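Local atomic coordinates of L-methionine gamma-lyase (Fusobacterium nucleatum subsp. nucleatum, PDB entry 6LXU), a protein that is a homotetrameric enzyme of the PLP-dependent Cys/Met metabolism family, carrying its pyridoxal phosphate cofactor covalently bound to the chain. Residues Val225-Arg228 against Gln234-Phe237; Ser94-Thr99 against Val203-His208. All coordinates share one frame; numbering follows the deposited sequence.

Interaction 1: Val225-Arg228 against Gln234-Phe237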
ATOM      1  N   VAL A 225      21.534   5.259   6.381  1.00  5.62           N
ATOM      2  CA  VAL A 225      22.905   5.378   6.868  1.00  5.86           C
ATOM      3  C   VAL A 225      23.754   4.340   6.158  1.00  5.91           C
ATOM      4  O   VAL A 225      23.306   3.213   5.993  1.00  6.08           O
ATOM      5  CB  VAL A 225      22.966   5.126   8.394  1.00  6.12           C
ATOM      6  CG1 VAL A 225      24.398   5.203   8.919  1.00  6.38           C
ATOM      7  CG2 VAL A 225      22.065   6.086   9.157  1.00  6.25           C
ATOM      8  N   VAL A 226      24.977   4.720   5.764  1.00  6.11           N
ATOM      9  CA  VAL A 226      25.955   3.755   5.264  1.00  6.36           C
ATOM     10  C   VAL A 226      27.256   3.933   6.027  1.00  6.55           C
ATOM     11  O   VAL A 226      27.756   5.040   6.173  1.00  6.28           O
ATOM     12  CB  VAL A 226      26.217   3.891   3.759  1.00  6.55           C
ATOM     13  CG1 VAL A 226      27.208   2.819   3.293  1.00  6.52           C
ATOM     14  CG2 VAL A 226      24.915   3.749   2.978  1.00  6.79           C
ATOM     15  N   THR A 227      27.804   2.812   6.501  1.00  6.86           N
ATOM     16  CA  THR A 227      29.066   2.823   7.224  1.00  7.27           C
ATOM     17  C   THR A 227      29.648   1.410   7.274  1.00  7.64           C
ATOM     18  O   THR A 227      29.116   0.478   6.679  1.00  7.76           O
ATOM     19  CB  THR A 227      28.874   3.468   8.624  1.00  7.17           C
ATOM     20  OG1 THR A 227      30.144   3.632   9.265  1.00  7.29           O
ATOM     21  CG2 THR A 227      27.987   2.652   9.534  1.00  7.22           C
ATOM     22  N   ARG A 228      30.761   1.277   8.004  1.00  8.68           N
ATOM     23  CA  ARG A 228      31.387  -0.033   8.215  1.00  9.95           C
ATOM     24  C   ARG A 228      30.490  -0.909   9.076  1.00  9.87           C
ATOM     25  O   ARG A 228      29.733  -0.395   9.921  1.00  9.42           O
ATOM     26  CB  ARG A 228      32.734   0.095   8.941  1.00 11.99           C
ATOM     27  CG  ARG A 228      33.779   0.951   8.288  1.00 14.50           C
ATOM     28  CD  ARG A 228      35.017   1.075   9.171  1.00 16.23           C
ATOM     29  NE  ARG A 228      34.872   1.819  10.433  1.00 18.06           N
ATOM     30  CZ  ARG A 228      35.054   3.145  10.609  1.00 19.06           C
ATOM     31  NH1 ARG A 228      35.321   3.937   9.579  1.00 19.66           N
ATOM     32  NH2 ARG A 228      34.944   3.675  11.816  1.00 21.23           N
ATOM     33  N   GLN A 234      26.053  -1.281  15.688  1.00  8.66           N
ATOM     34  CA  GLN A 234      25.761  -0.449  16.865  1.00  8.72           C
ATOM     35  C   GLN A 234      24.632   0.547  16.599  1.00  7.97           C
ATOM     36  O   GLN A 234      23.738   0.721  17.431  1.00  7.89           O
ATOM     37  CB  GLN A 234      27.005   0.305  17.333  1.00  9.80           C
ATOM     38  CG  GLN A 234      28.139  -0.599  17.803  1.00 11.31           C
ATOM     39  CD  GLN A 234      27.731  -1.485  18.953  1.00 13.44           C
ATOM     40  OE1 GLN A 234      27.129  -1.019  19.926  1.00 15.39           O
ATOM     41  NE2 GLN A 234      28.033  -2.779  18.844  1.00 15.78           N
ATOM     42  N   ILE A 235      24.653   1.199  15.447  1.00  7.43           N
ATOM     43  CA  ILE A 235      23.580   2.147  15.104  1.00  7.53           C
ATOM     44  C   ILE A 235      22.228   1.413  15.034  1.00  7.37           C
ATOM     45  O   ILE A 235      21.214   1.915  15.547  1.00  7.99           O
ATOM     46  CB  ILE A 235      23.905   2.916  13.822  1.00  7.55           C
ATOM     47  CG1 ILE A 235      25.155   3.779  14.023  1.00  7.94           C
ATOM     48  CG2 ILE A 235      22.723   3.796  13.405  1.00  7.67           C
ATOM     49  CD1 ILE A 235      25.732   4.317  12.738  1.00  8.22           C
ATOM     50  N   ARG A 236      22.208   0.215  14.462  1.00  7.18           N
ATOM     51  CA  ARG A 236      20.992  -0.586  14.383  1.00  7.36           C
ATOM     52  C   ARG A 236      20.501  -1.041  15.751  1.00  7.39           C
ATOM     53  O   ARG A 236      19.321  -0.881  16.081  1.00  7.19           O
ATOM     54  CB  ARG A 236      21.211  -1.822  13.507  1.00  7.90           C
ATOM     55  CG  ARG A 236      20.001  -2.733  13.383  1.00  8.56           C
ATOM     56  CD  ARG A 236      20.344  -4.027  12.663  1.00  9.10           C
ATOM     57  NE  ARG A 236      20.753  -3.770  11.293  1.00  9.72           N
ATOM     58  CZ  ARG A 236      19.940  -3.589  10.256  1.00 10.29           C
ATOM     59  NH1 ARG A 236      18.611  -3.694  10.405  1.00 10.76           N
ATOM     60  NH2 ARG A 236      20.457  -3.332   9.068  1.00 11.37           N
ATOM     61  N   PHE A 237      21.384  -1.668  16.523  1.00  7.59           N
ATOM     62  CA  PHE A 237      20.976  -2.335  17.750  1.00  8.35           C
ATOM     63  C   PHE A 237      20.977  -1.460  18.994  1.00  7.88           C
ATOM     64  O   PHE A 237      20.525  -1.920  20.044  1.00  8.19           O
ATOM     65  CB  PHE A 237      21.816  -3.605  17.966  1.00  9.20           C
ATOM     66  CG  PHE A 237      21.592  -4.670  16.910  1.00 10.65           C
ATOM     67  CD1 PHE A 237      20.313  -5.126  16.591  1.00 12.07           C
ATOM     68  CD2 PHE A 237      22.664  -5.222  16.225  1.00 11.73           C
ATOM     69  CE1 PHE A 237      20.115  -6.117  15.632  1.00 12.93           C
ATOM     70  CE2 PHE A 237      22.467  -6.217  15.279  1.00 12.51           C
ATOM     71  CZ  PHE A 237      21.197  -6.660  14.977  1.00 13.01           C
TER
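Strand 223-227 of the large mixed sheet runs straight into helix 229-244, and the helix folds back so that I235 reaches V225 and T227 on the strand just left behind. The contact is made by methyl groups. CD1 of I235 lies 4.1 Å from CG1 of V225, the two side chains meeting tip to tip, and the same CD1 stands 4.3 Å from CG2 of T227, so one carbon touches two residues of the strand. V225 and T227 are two apart and both direct their CB bonds to the helix, whereas the CB of V226 points away, where its side chain packs on L199.

Torsions explain which methyls meet. A chi1 of 178° puts CG1 of V225, anti to the backbone N, on the side where I235 arrives. I235 carries CG1 anti to its carbonyl carbon, and the nearly extended chi2 of 167° then stretches CD1 out to the strand. The backbones stay well separated, with CA of V225 and CA of I235 8.9 Å apart.

This is helix-on-sheet packing in the PLP-binding domain characteristic of the aminotransferase-like fold. Strand 223-227 sits between 82-86 and 205-209 and is antiparallel to both; I84 and M86 of the first and T96 of helix 89-100 also pack on I235, so that its side chain is buried.

The polar ends turn to other partners. OG1 of T227 hydrogen-bonds to the backbone O of D204, which leaves CG2 as the branch that meets the helix. At the strand's end R228 takes the N-cap position of helix 229-244 and forms a salt bridge with D204, while R236, one residue past I235, has its own salt bridge to E71.

Interaction 2: Ser94-Thr99 against Val203-His208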
ATOM      1  N   SER A  94      19.755  11.244  13.952  1.00  5.60           N
ATOM      2  CA  SER A  94      19.662  11.100  15.404  1.00  5.69           C
ATOM      3  C   SER A  94      20.074   9.708  15.860  1.00  5.74           C
ATOM      4  O   SER A  94      20.796   9.569  16.854  1.00  5.98           O
ATOM      5  CB  SER A  94      18.269  11.474  15.926  1.00  5.67           C
ATOM      6  OG  SER A  94      17.262  10.621  15.414  1.00  5.70           O
ATOM      7  N   SER A  95      19.640   8.658  15.165  1.00  5.64           N
ATOM      8  CA  SER A  95      20.023   7.313  15.574  1.00  5.76           C
ATOM      9  C   SER A  95      21.537   7.165  15.592  1.00  5.90           C
ATOM     10  O   SER A  95      22.103   6.543  16.488  1.00  6.31           O
ATOM     11  CB  SER A  95      19.465   6.254  14.646  1.00  5.54           C
ATOM     12  OG  SER A  95      18.039   6.188  14.675  1.00  5.48           O
ATOM     13  N   THR A  96      22.186   7.733  14.582  1.00  5.91           N
ATOM     14  CA  THR A  96      23.647   7.713  14.501  1.00  6.26           C
ATOM     15  C   THR A  96      24.278   8.471  15.670  1.00  6.41           C
ATOM     16  O   THR A  96      25.154   7.935  16.364  1.00  6.64           O
ATOM     17  CB  THR A  96      24.111   8.291  13.150  1.00  6.44           C
ATOM     18  OG1 THR A  96      23.614   7.461  12.092  1.00  6.55           O
ATOM     19  CG2 THR A  96      25.628   8.327  13.070  1.00  6.65           C
ATOM     20  N   LEU A  97      23.838   9.692  15.900  1.00  6.70           N
ATOM     21  CA  LEU A  97      24.440  10.524  16.943  1.00  7.08           C
ATOM     22  C   LEU A  97      24.223   9.966  18.343  1.00  7.18           C
ATOM     23  O   LEU A  97      25.162   9.961  19.163  1.00  7.44           O
ATOM     24  CB  LEU A  97      23.946  11.961  16.824  1.00  7.30           C
ATOM     25  CG  LEU A  97      24.417  12.686  15.552  1.00  7.63           C
ATOM     26  CD1 LEU A  97      23.714  14.014  15.409  1.00  7.83           C
ATOM     27  CD2 LEU A  97      25.923  12.893  15.527  1.00  8.11           C
ATOM     28  N   TRP A  98      23.026   9.459  18.635  1.00  7.25           N
ATOM     29  CA  TRP A  98      22.785   8.872  19.955  1.00  7.90           C
ATOM     30  C   TRP A  98      23.615   7.621  20.196  1.00  7.93           C
ATOM     31  O   TRP A  98      23.893   7.270  21.356  1.00  8.33           O
ATOM     32  CB  TRP A  98      21.303   8.524  20.177  1.00  8.85           C
ATOM     33  CG  TRP A  98      20.357   9.685  20.240  1.00  9.93           C
ATOM     34  CD1 TRP A  98      19.204   9.802  19.529  1.00 10.11           C
ATOM     35  CD2 TRP A  98      20.458  10.875  21.047  1.00 11.62           C
ATOM     36  NE1 TRP A  98      18.566  10.968  19.848  1.00 10.78           N
ATOM     37  CE2 TRP A  98      19.320  11.664  20.760  1.00 12.09           C
ATOM     38  CE3 TRP A  98      21.408  11.369  21.969  1.00 13.02           C
ATOM     39  CZ2 TRP A  98      19.104  12.926  21.354  1.00 13.61           C
ATOM     40  CZ3 TRP A  98      21.191  12.642  22.562  1.00 13.96           C
ATOM     41  CH2 TRP A  98      20.041  13.394  22.253  1.00 14.13           C
ATOM     42  N   THR A  99      23.957   6.904  19.128  1.00  7.59           N
ATOM     43  CA  THR A  99      24.792   5.715  19.242  1.00  7.84           C
ATOM     44  C   THR A  99      26.236   6.064  19.604  1.00  7.96           C
ATOM     45  O   THR A  99      26.825   5.441  20.499  1.00  8.58           O
ATOM     46  CB  THR A  99      24.758   4.898  17.935  1.00  7.84           C
ATOM     47  OG1 THR A  99      23.406   4.484  17.697  1.00  7.79           O
ATOM     48  CG2 THR A  99      25.643   3.658  18.024  1.00  7.96           C
ATOM     49  N   VAL A 203      35.560   9.592   4.839  1.00  8.50           N
ATOM     50  CA  VAL A 203      34.475   9.819   5.805  1.00  8.23           C
ATOM     51  C   VAL A 203      34.096   8.485   6.449  1.00  7.84           C
ATOM     52  O   VAL A 203      34.183   7.444   5.823  1.00  8.55           O
ATOM     53  CB  VAL A 203      33.292  10.476   5.068  1.00  8.43           C
ATOM     54  CG1 VAL A 203      32.011  10.502   5.893  1.00  8.54           C
ATOM     55  CG2 VAL A 203      33.698  11.869   4.613  1.00  8.52           C
ATOM     56  N   ASP A 204      33.685   8.511   7.721  1.00  7.68           N
ATOM     57  CA  ASP A 204      33.316   7.283   8.414  1.00  7.55           C
ATOM     58  C   ASP A 204      31.857   6.855   8.208  1.00  6.96           C
ATOM     59  O   ASP A 204      31.594   5.675   8.096  1.00  7.16           O
ATOM     60  CB  ASP A 204      33.571   7.433   9.903  1.00  7.97           C
ATOM     61  CG  ASP A 204      35.030   7.666  10.207  1.00  8.47           C
ATOM     62  OD1 ASP A 204      35.812   6.700  10.087  1.00 10.61           O
ATOM     63  OD2 ASP A 204      35.390   8.803  10.529  1.00  8.60           O
ATOM     64  N   ILE A 205      30.928   7.826   8.222  1.00  6.66           N
ATOM     65  CA  ILE A 205      29.488   7.519   8.161  1.00  6.52           C
ATOM     66  C   ILE A 205      28.837   8.497   7.200  1.00  6.40           C
ATOM     67  O   ILE A 205      29.066   9.696   7.292  1.00  6.45           O
ATOM     68  CB  ILE A 205      28.817   7.661   9.550  1.00  6.79           C
ATOM     69  CG1 ILE A 205      29.522   6.800  10.611  1.00  7.04           C
ATOM     70  CG2 ILE A 205      27.325   7.330   9.452  1.00  6.76           C
ATOM     71  CD1 ILE A 205      29.073   7.083  12.032  1.00  7.35           C
ATOM     72  N   VAL A 206      27.999   7.972   6.300  1.00  6.35           N
ATOM     73  CA  VAL A 206      27.174   8.786   5.423  1.00  6.48           C
ATOM     74  C   VAL A 206      25.727   8.654   5.866  1.00  6.11           C
ATOM     75  O   VAL A 206      25.255   7.545   6.132  1.00  6.09           O
ATOM     76  CB  VAL A 206      27.312   8.353   3.951  1.00  7.29           C
ATOM     77  CG1 VAL A 206      26.222   8.963   3.071  1.00  7.78           C
ATOM     78  CG2 VAL A 206      28.687   8.738   3.439  1.00  7.91           C
ATOM     79  N   VAL A 207      25.029   9.787   5.922  1.00  5.70           N
ATOM     80  CA  VAL A 207      23.596   9.810   6.213  1.00  5.62           C
ATOM     81  C   VAL A 207      22.866  10.502   5.059  1.00  5.45           C
ATOM     82  O   VAL A 207      23.395  11.394   4.379  1.00  5.57           O
ATOM     83  CB  VAL A 207      23.275  10.465   7.573  1.00  5.93           C
ATOM     84  CG1 VAL A 207      23.971   9.732   8.698  1.00  6.18           C
ATOM     85  CG2 VAL A 207      23.598  11.941   7.577  1.00  5.94           C
ATOM     86  N   HIS A 208      21.625  10.059   4.855  1.00  4.99           N
ATOM     87  CA  HIS A 208      20.723  10.629   3.838  1.00  5.03           C
ATOM     88  C   HIS A 208      19.327  10.836   4.370  1.00  4.84           C
ATOM     89  O   HIS A 208      18.803   9.984   5.076  1.00  5.06           O
ATOM     90  CB  HIS A 208      20.526   9.668   2.660  1.00  5.19           C
ATOM     91  CG  HIS A 208      21.717   9.521   1.783  1.00  5.39           C
ATOM     92  ND1 HIS A 208      22.023  10.434   0.798  1.00  5.61           N
ATOM     93  CD2 HIS A 208      22.665   8.555   1.740  1.00  5.57           C
ATOM     94  CE1 HIS A 208      23.124  10.023   0.189  1.00  5.53           C
ATOM     95  NE2 HIS A 208      23.531   8.890   0.738  1.00  5.87           N
TER
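With chi1 at -63°, T96 sets CG2 anti to its backbone N and OG1 anti to its carbonyl carbon, and each branch meets a different residue of strand 205-209. I205 reaches back with CG1 anti to its carbonyl carbon and chi2 extended at 170°, which carries CD1 to 3.8 Å from CG2 of T96. The two side chains meet tip to tip, and CG2 of I205 adds a second touch on that methyl at 4.1 Å.

On the other branch, CG1 of V207 approaches OG1 of T96 at 4.1 Å, with the side chains crossing at a slant. This is van der Waals packing: OG1 is hydrogen-bonded to the backbone O of A92, one turn earlier, so the buried hydroxyl has a partner within its own helix. T99 bonds in the same manner, its OG1 donating to O of S95 at 2.7 Å; that carbonyl also accepts from the backbone N of T99.

I185 of the neighbouring parallel strand and V225 of the antiparallel one also pack on T96. Further round the helix, W98 belongs to the subunit interface: its ring stacks on W98 of the second subunit, and its NE1 bonds to M243 O there. Within the chain, helix 89-100 packed on the central sheet is the alpha/beta layering of the PLP-binding domain of fold-type I enzymes.

From the N terminus, helix 89-100 comes first, and interaction 2 joins it to strand 205-209 across a loop of 103 residues that takes in strands 106-110, 131-135, 151-157 and 183-187 of the sheet. Only after that loop closes does interaction 1 open, spanning only the five residues that form the first turns of helix 229-244. The two are therefore in series, neither nesting nor crossing, yet their centres are just 7 Å apart, because strands 205-209 and 223-227 are antiparallel neighbours. The helices meet as well, T99 OG1 lying 3.5 Å from I235 CA. Together the contacts seat helices 89-100 and 229-244 on adjoining strands of one sheet.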